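Local coordinates for probable UTP--glucose-1-phosphate uridylyltransferase YngB (Bacillus subtilis, PDB 7O2N), which catalyses the formation of UDP-glucose and diphosphate from UTP and glucose-1-phosphate, supplying glycolipid synthesis and wall teichoic acid glucosylation during anaerobic fermentative growth, at residues 69-72 against 73-76; 33-36 against 37-41; 55-58 against 59-63. All coordinates share one frame; numbering follows the deposited sequence.

Contact 1 (69-72 against 73-76); sequences DRSA and ELEF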
loop_
_atom_site.group_PDB
_atom_site.type_symbol
_atom_site.label_atom_id
_atom_site.label_comp_id
_atom_site.label_asym_id
_atom_site.label_seq_id
_atom_site.Cartn_x
_atom_site.Cartn_y
_atom_site.Cartn_z
ATOM N N ASP A 69 7.258 13.885 9.567
ATOM C CA ASP A 69 7.476 14.546 10.845
ATOM C C ASP A 69 7.853 13.504 11.904
ATOM O O ASP A 69 7.901 12.311 11.620
ATOM C CB ASP A 69 6.257 15.422 11.192
ATOM C CG ASP A 69 6.420 16.299 12.426
ATOM O OD1 ASP A 69 7.530 16.866 12.618
ATOM O OD2 ASP A 69 5.436 16.413 13.183
ATOM N N ARG A 70 8.134 13.956 13.129
ATOM C CA ARG A 70 8.405 13.040 14.222
ATOM C C ARG A 70 7.101 12.396 14.691
ATOM O O ARG A 70 6.109 13.084 14.921
ATOM C CB ARG A 70 9.055 13.785 15.387
ATOM C CG ARG A 70 10.420 14.383 15.082
ATOM C CD ARG A 70 11.191 14.611 16.375
ATOM N NE ARG A 70 12.072 13.483 16.667
ATOM C CZ ARG A 70 13.156 13.180 15.962
ATOM N NH1 ARG A 70 13.501 13.922 14.921
ATOM N NH2 ARG A 70 13.888 12.131 16.296
ATOM N N SER A 71 7.109 11.067 14.832
ATOM C CA SER A 71 5.923 10.341 15.265
ATOM C C SER A 71 6.086 9.867 16.707
ATOM O O SER A 71 6.563 8.755 16.940
ATOM C CB SER A 71 5.609 9.186 14.331
ATOM O OG SER A 71 5.897 9.514 12.978
ATOM N N ALA A 72 5.655 10.706 17.661
ATOM C CA ALA A 72 5.957 10.532 19.076
ATOM C C ALA A 72 5.538 9.152 19.587
ATOM O O ALA A 72 6.322 8.447 20.224
ATOM C CB ALA A 72 5.317 11.636 19.876
ATOM N N GLU A 73 4.289 8.775 19.306
ATOM C CA GLU A 73 3.729 7.544 19.826
ATOM C C GLU A 73 4.452 6.328 19.230
ATOM O O GLU A 73 4.395 5.222 19.777
ATOM C CB GLU A 73 2.226 7.535 19.564
ATOM C CG GLU A 73 1.605 6.196 19.900
ATOM C CD GLU A 73 0.146 6.156 20.305
ATOM O OE1 GLU A 73 -0.535 7.217 20.266
ATOM O OE2 GLU A 73 -0.302 5.044 20.663
ATOM N N LEU A 74 5.128 6.530 18.096
ATOM C CA LEU A 74 5.844 5.451 17.433
ATOM C C LEU A 74 7.264 5.346 18.000
ATOM O O LEU A 74 7.738 4.236 18.308
ATOM C CB LEU A 74 5.861 5.729 15.926
ATOM C CG LEU A 74 6.703 4.785 15.071
ATOM C CD1 LEU A 74 6.096 3.390 15.006
ATOM C CD2 LEU A 74 6.919 5.355 13.681
ATOM N N GLU A 75 7.930 6.514 18.100
ATOM C CA GLU A 75 9.239 6.637 18.716
ATOM C C GLU A 75 9.216 5.995 20.102
ATOM O O GLU A 75 10.093 5.203 20.407
ATOM C CB GLU A 75 9.703 8.092 18.721
ATOM C CG GLU A 75 10.950 8.312 17.893
ATOM C CD GLU A 75 10.957 9.624 17.129
ATOM O OE1 GLU A 75 10.238 9.707 16.120
ATOM O OE2 GLU A 75 11.671 10.564 17.544
ATOM N N PHE A 76 8.199 6.301 20.921
ATOM C CA PHE A 76 8.063 5.606 22.189
ATOM C C PHE A 76 8.114 4.100 21.951
ATOM O O PHE A 76 8.983 3.409 22.479
ATOM C CB PHE A 76 6.823 6.012 22.993
ATOM C CG PHE A 76 6.769 5.352 24.356
ATOM C CD1 PHE A 76 6.318 4.043 24.499
ATOM C CD2 PHE A 76 7.213 6.015 25.499
ATOM C CE1 PHE A 76 6.293 3.420 25.740
ATOM C CE2 PHE A 76 7.181 5.391 26.741
ATOM C CZ PHE A 76 6.718 4.097 26.862
#

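Contact 2 (33-36 against 37-41); sequences VDKP and AIQYI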
loop_
_atom_site.group_PDB
_atom_site.type_symbol
_atom_site.label_atom_id
_atom_site.label_comp_id
_atom_site.label_asym_id
_atom_site.label_seq_id
_atom_site.Cartn_x
_atom_site.Cartn_y
_atom_site.Cartn_z
ATOM N N VAL A 33 8.021 -0.296 -2.181
ATOM C CA VAL A 33 8.367 -1.605 -1.646
ATOM C C VAL A 33 7.759 -1.725 -0.247
ATOM O O VAL A 33 6.928 -2.586 0.036
ATOM C CB VAL A 33 9.863 -1.935 -1.740
ATOM C CG1 VAL A 33 10.268 -3.112 -0.853
ATOM C CG2 VAL A 33 10.241 -2.189 -3.181
ATOM N N ASP A 34 8.083 -0.732 0.566
ATOM C CA ASP A 34 7.672 -0.646 1.942
ATOM C C ASP A 34 7.843 0.831 2.274
ATOM O O ASP A 34 7.831 1.242 3.432
ATOM C CB ASP A 34 8.597 -1.540 2.767
ATOM C CG ASP A 34 10.069 -1.160 2.664
ATOM O OD1 ASP A 34 10.434 -0.358 1.788
ATOM O OD2 ASP A 34 10.847 -1.661 3.478
ATOM N N LYS A 35 8.069 1.599 1.206
ATOM C CA LYS A 35 8.141 3.043 1.253
ATOM C C LYS A 35 6.963 3.626 0.482
ATOM O O LYS A 35 6.620 3.181 -0.621
ATOM C CB LYS A 35 9.401 3.513 0.540
ATOM C CG LYS A 35 10.633 2.782 1.011
ATOM C CD LYS A 35 11.784 3.701 1.200
ATOM C CE LYS A 35 12.324 4.232 -0.101
ATOM N NZ LYS A 35 13.679 4.757 0.154
ATOM N N PRO A 36 6.318 4.669 1.047
ATOM C CA PRO A 36 5.304 5.425 0.319
ATOM C C PRO A 36 5.950 6.051 -0.913
ATOM O O PRO A 36 7.088 6.509 -0.869
ATOM C CB PRO A 36 4.894 6.492 1.341
ATOM C CG PRO A 36 5.167 5.815 2.658
ATOM C CD PRO A 36 6.497 5.142 2.423
ATOM N N ALA A 37 5.188 6.056 -2.008
ATOM C CA ALA A 37 5.700 6.540 -3.267
ATOM C C ALA A 37 6.274 7.940 -3.044
ATOM O O ALA A 37 7.360 8.279 -3.507
ATOM C CB ALA A 37 4.586 6.499 -4.273
ATOM N N ILE A 38 5.546 8.752 -2.275
ATOM C CA ILE A 38 5.921 10.141 -2.055
ATOM C C ILE A 38 7.356 10.206 -1.500
ATOM O O ILE A 38 8.093 11.147 -1.781
ATOM C CB ILE A 38 4.863 10.816 -1.152
ATOM C CG1 ILE A 38 4.651 12.316 -1.384
ATOM C CG2 ILE A 38 5.067 10.506 0.311
ATOM C CD1 ILE A 38 5.719 13.028 -2.127
ATOM N N GLN A 39 7.773 9.178 -0.751
ATOM C CA GLN A 39 9.080 9.245 -0.123
ATOM C C GLN A 39 10.173 9.087 -1.167
ATOM O O GLN A 39 11.246 9.670 -1.024
ATOM C CB GLN A 39 9.291 8.176 0.943
ATOM C CG GLN A 39 10.615 8.319 1.688
ATOM C CD GLN A 39 10.722 7.252 2.752
ATOM O OE1 GLN A 39 9.748 6.869 3.398
ATOM N NE2 GLN A 39 11.904 6.692 2.897
ATOM N N TYR A 40 9.900 8.280 -2.200
ATOM C CA TYR A 40 10.875 8.112 -3.269
ATOM C C TYR A 40 11.160 9.478 -3.892
ATOM O O TYR A 40 12.305 9.781 -4.184
ATOM C CB TYR A 40 10.453 7.036 -4.280
ATOM C CG TYR A 40 10.499 5.596 -3.816
ATOM C CD1 TYR A 40 11.638 4.818 -3.964
ATOM C CD2 TYR A 40 9.380 4.990 -3.274
ATOM C CE1 TYR A 40 11.681 3.500 -3.543
ATOM C CE2 TYR A 40 9.391 3.668 -2.873
ATOM C CZ TYR A 40 10.547 2.921 -3.001
ATOM O OH TYR A 40 10.542 1.619 -2.586
ATOM N N ILE A 41 10.118 10.304 -4.058
ATOM C CA ILE A 41 10.247 11.573 -4.752
ATOM C C ILE A 41 11.076 12.538 -3.915
ATOM O O ILE A 41 11.997 13.167 -4.438
ATOM C CB ILE A 41 8.888 12.197 -5.084
ATOM C CG1 ILE A 41 7.937 11.189 -5.731
ATOM C CG2 ILE A 41 9.121 13.410 -5.959
ATOM C CD1 ILE A 41 6.530 11.701 -5.939
#

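Contact 3 (55-58 against 59-63); sequences IITG and RNKRS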
loop_
_atom_site.group_PDB
_atom_site.type_symbol
_atom_site.label_atom_id
_atom_site.label_comp_id
_atom_site.label_asym_id
_atom_site.label_seq_id
_atom_site.Cartn_x
_atom_site.Cartn_y
_atom_site.Cartn_z
ATOM N N ILE A 55 4.835 20.919 -1.143
ATOM C CA ILE A 55 3.852 19.983 -1.645
ATOM C C ILE A 55 2.536 20.736 -1.753
ATOM O O ILE A 55 2.089 21.353 -0.787
ATOM C CB ILE A 55 3.731 18.772 -0.706
ATOM C CG1 ILE A 55 5.070 18.051 -0.553
ATOM C CG2 ILE A 55 2.615 17.850 -1.171
ATOM C CD1 ILE A 55 5.032 16.929 0.429
ATOM N N ILE A 56 1.964 20.733 -2.959
ATOM C CA ILE A 56 0.633 21.273 -3.166
ATOM C C ILE A 56 -0.284 20.094 -2.870
ATOM O O ILE A 56 -0.360 19.138 -3.641
ATOM C CB ILE A 56 0.436 21.797 -4.605
ATOM C CG1 ILE A 56 1.634 22.552 -5.211
ATOM C CG2 ILE A 56 -0.874 22.548 -4.745
ATOM C CD1 ILE A 56 2.297 23.609 -4.364
ATOM N N THR A 57 -0.906 20.132 -1.694
ATOM C CA THR A 57 -1.706 19.014 -1.239
ATOM C C THR A 57 -3.177 19.407 -1.331
ATOM O O THR A 57 -3.488 20.566 -1.573
ATOM C CB THR A 57 -1.257 18.603 0.172
ATOM O OG1 THR A 57 -2.046 17.493 0.611
ATOM C CG2 THR A 57 -1.388 19.716 1.189
ATOM N N GLY A 58 -4.065 18.443 -1.093
ATOM C CA GLY A 58 -5.503 18.662 -1.029
ATOM C C GLY A 58 -6.107 18.166 0.288
ATOM O O GLY A 58 -5.406 18.071 1.298
ATOM N N ARG A 59 -7.411 17.842 0.259
ATOM C CA ARG A 59 -8.156 17.437 1.443
ATOM C C ARG A 59 -7.823 15.991 1.803
ATOM O O ARG A 59 -7.560 15.159 0.929
ATOM C CB ARG A 59 -9.655 17.610 1.196
ATOM C CG ARG A 59 -10.217 18.945 1.671
ATOM C CD ARG A 59 -11.495 19.420 0.978
ATOM N NE ARG A 59 -11.384 20.569 0.076
ATOM C CZ ARG A 59 -10.927 20.524 -1.178
ATOM N NH1 ARG A 59 -10.521 19.378 -1.701
ATOM N NH2 ARG A 59 -10.865 21.624 -1.907
ATOM N N ASN A 60 -7.859 15.712 3.111
ATOM C CA ASN A 60 -7.605 14.396 3.693
ATOM C C ASN A 60 -6.309 13.802 3.157
ATOM O O ASN A 60 -6.276 12.615 2.852
ATOM C CB ASN A 60 -8.726 13.383 3.439
ATOM C CG ASN A 60 -10.099 14.021 3.393
ATOM O OD1 ASN A 60 -10.484 14.642 2.398
ATOM N ND2 ASN A 60 -10.850 13.867 4.468
ATOM N N LYS A 61 -5.260 14.619 3.047
ATOM C CA LYS A 61 -3.952 14.068 2.738
ATOM C C LYS A 61 -2.979 14.314 3.893
ATOM O O LYS A 61 -1.775 14.468 3.656
ATOM C CB LYS A 61 -3.424 14.630 1.416
ATOM C CG LYS A 61 -4.324 14.323 0.238
ATOM C CD LYS A 61 -3.609 14.444 -1.077
ATOM C CE LYS A 61 -4.360 13.749 -2.193
ATOM N NZ LYS A 61 -3.431 13.358 -3.272
ATOM N N ARG A 62 -3.515 14.322 5.127
ATOM C CA ARG A 62 -2.743 14.572 6.333
ATOM C C ARG A 62 -1.596 13.570 6.411
ATOM O O ARG A 62 -0.491 13.931 6.800
ATOM C CB ARG A 62 -3.604 14.536 7.602
ATOM N N SER A 63 -1.840 12.320 6.002
ATOM C CA SER A 63 -0.828 11.290 6.159
ATOM C C SER A 63 0.512 11.644 5.501
ATOM O O SER A 63 1.562 11.224 5.999
ATOM C CB SER A 63 -1.333 9.936 5.772
ATOM O OG SER A 63 -1.742 9.876 4.418
#

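Contact 1 (69-72 against 73-76)
Arg70 reaches forward over the first helical turn to meet Glu75 in a salt bridge, with NH2 3.0 Å from OE2 of Glu75. NE of Arg70 points to the same oxygen at 3.1 Å, so a single carboxylate oxygen sits at the guanidinium edge and takes both donors. Both N-H bonds of this bifurcated salt bridge are weak, bent to about 130°, and the carboxylate plane is turned 84° from the guanidinium. The bend of the arginine chain at chi3 (95°) turns the guanidinium toward the glutamate. In the backbone, O of Ser71 accepts from N of both Leu74 and Glu75. O of Ala72 continues the series, 2.9 Å from N of Phe76. Packing is modest: CB of Ser71 lies 3.8 Å from CB of Leu74. Across the dimer, Ser71 OG is hydrogen-bonded to Lys23 of the second subunit, Glu73 forms a salt bridge with Arg59 of that subunit, and Leu74 packs on its Leu14. With Ser71 at the N-cap position but making no side-chain capping bond, the arrangement is a helix N-terminus, opening helix 72-79 at the dimer interface.

Contact 2 (33-36 against 37-41)
Lys35 lies across one face of the Tyr40 ring, and this is the close-packed part of the contact. CB of Lys35 is 3.4 Å from CE2 of Tyr40; further along, CE stands 3.8 Å from the ring centroid and 20° off its normal, a CH-pi contact set toward the rim. Bends at chi2 and chi3 bring the lysine chain back over the ring, which it crosses at about a right angle. On the way, CD of Lys35 rests 3.4 Å from NE2 of the buried Gln39, whose amide is held at both ends, by Glu43 and His67. At the phenol end, N of Val33 donates to OH of Tyr40 (3.2 Å) from near the ring plane, with a bent N-H angle of 138°. The backbone adds a bond from N of Gln39 to O of Pro36, 2.8 Å.

The looser side is the far end of Lys35, a partly exposed residue. Its NZ is 4.8 Å from the Tyr40 centroid, a longer cation-pi contact, and forms a salt bridge with Glu43. Pro36 and Gln39 also pack on Pro20 of the second subunit. Residues 33-36 lead into helix 37-47, with Tyr40 against Ile268 of helix 258-269 and Ile38 against Ile9 of strand 6-11.

Contact 3 (55-58 against 59-63)
Lys61 folds back alongside Thr57 at the end of strand 52-57, the two side chains running past each other in opposite directions. Its CB makes the nearest approach, 3.3 Å from OG1 of Thr57, and also lies 4.0 Å from O of Gly58. CG is about equally far from both oxygens, 3.9 Å from OG1 of Thr57. CD remains beside that hydroxyl and comes within 4.0 Å of N of Gly58. These are van der Waals contacts; no hydrogen bond joins 55-58 to 59-63. CG lies anti to the carbonyl carbon (chi1 -60°) and the chain is extended beyond it, which carries NZ past the threonine to a salt bridge with Glu28 and to the carbonyl oxygens of Gly13 and Ala11.

The turn is a strand-to-helix connection in the Rossmann-like nucleotide-binding half of a GT-A fold: strand 52-57 runs parallel to strands 6-11 and 98-103, and the chain leaves it through Gly58 for helix 62-67. With the chain of Lys61 cut back to an alanine, Glu28 is likely to lose this cationic mate, the carbonyl oxygens of Gly13 and Ala11 their common donor, and a gap to open beside OG1 of Thr57.

On the threonine, OG1 stands anti to the backbone N (chi1 -180°), which presents the hydroxyl to the lysine chain; OG1 also makes a weak 3.5 Å bond to O of Gly58. The exposed Arg59 has its CB directed away from the strand.

How the contacts relate
The contacts follow one another in the order 2, 3, 1, and none touches another: nearest atoms are about 5 Å apart between contacts 2 and 3, 7 Å between 1 and 3, and 10 Å between 1 and 2. Contact 1 is peripheral, its centre 27 Å from that of the chain, against 11 Å for contact 2. Glu73 of contact 1 in one subunit meets Arg59 of contact 3 in the other; contact 2 also borders the second subunit. Glu28 links contacts 2 and 3, meeting Ile38 and Lys61. Through Ala11 and Gly13, Lys61 of contact 3 reaches the start of the glycine-rich loop after strand 6-11, which in related nucleotidyltransferases typically binds the nucleotide and probably does so here.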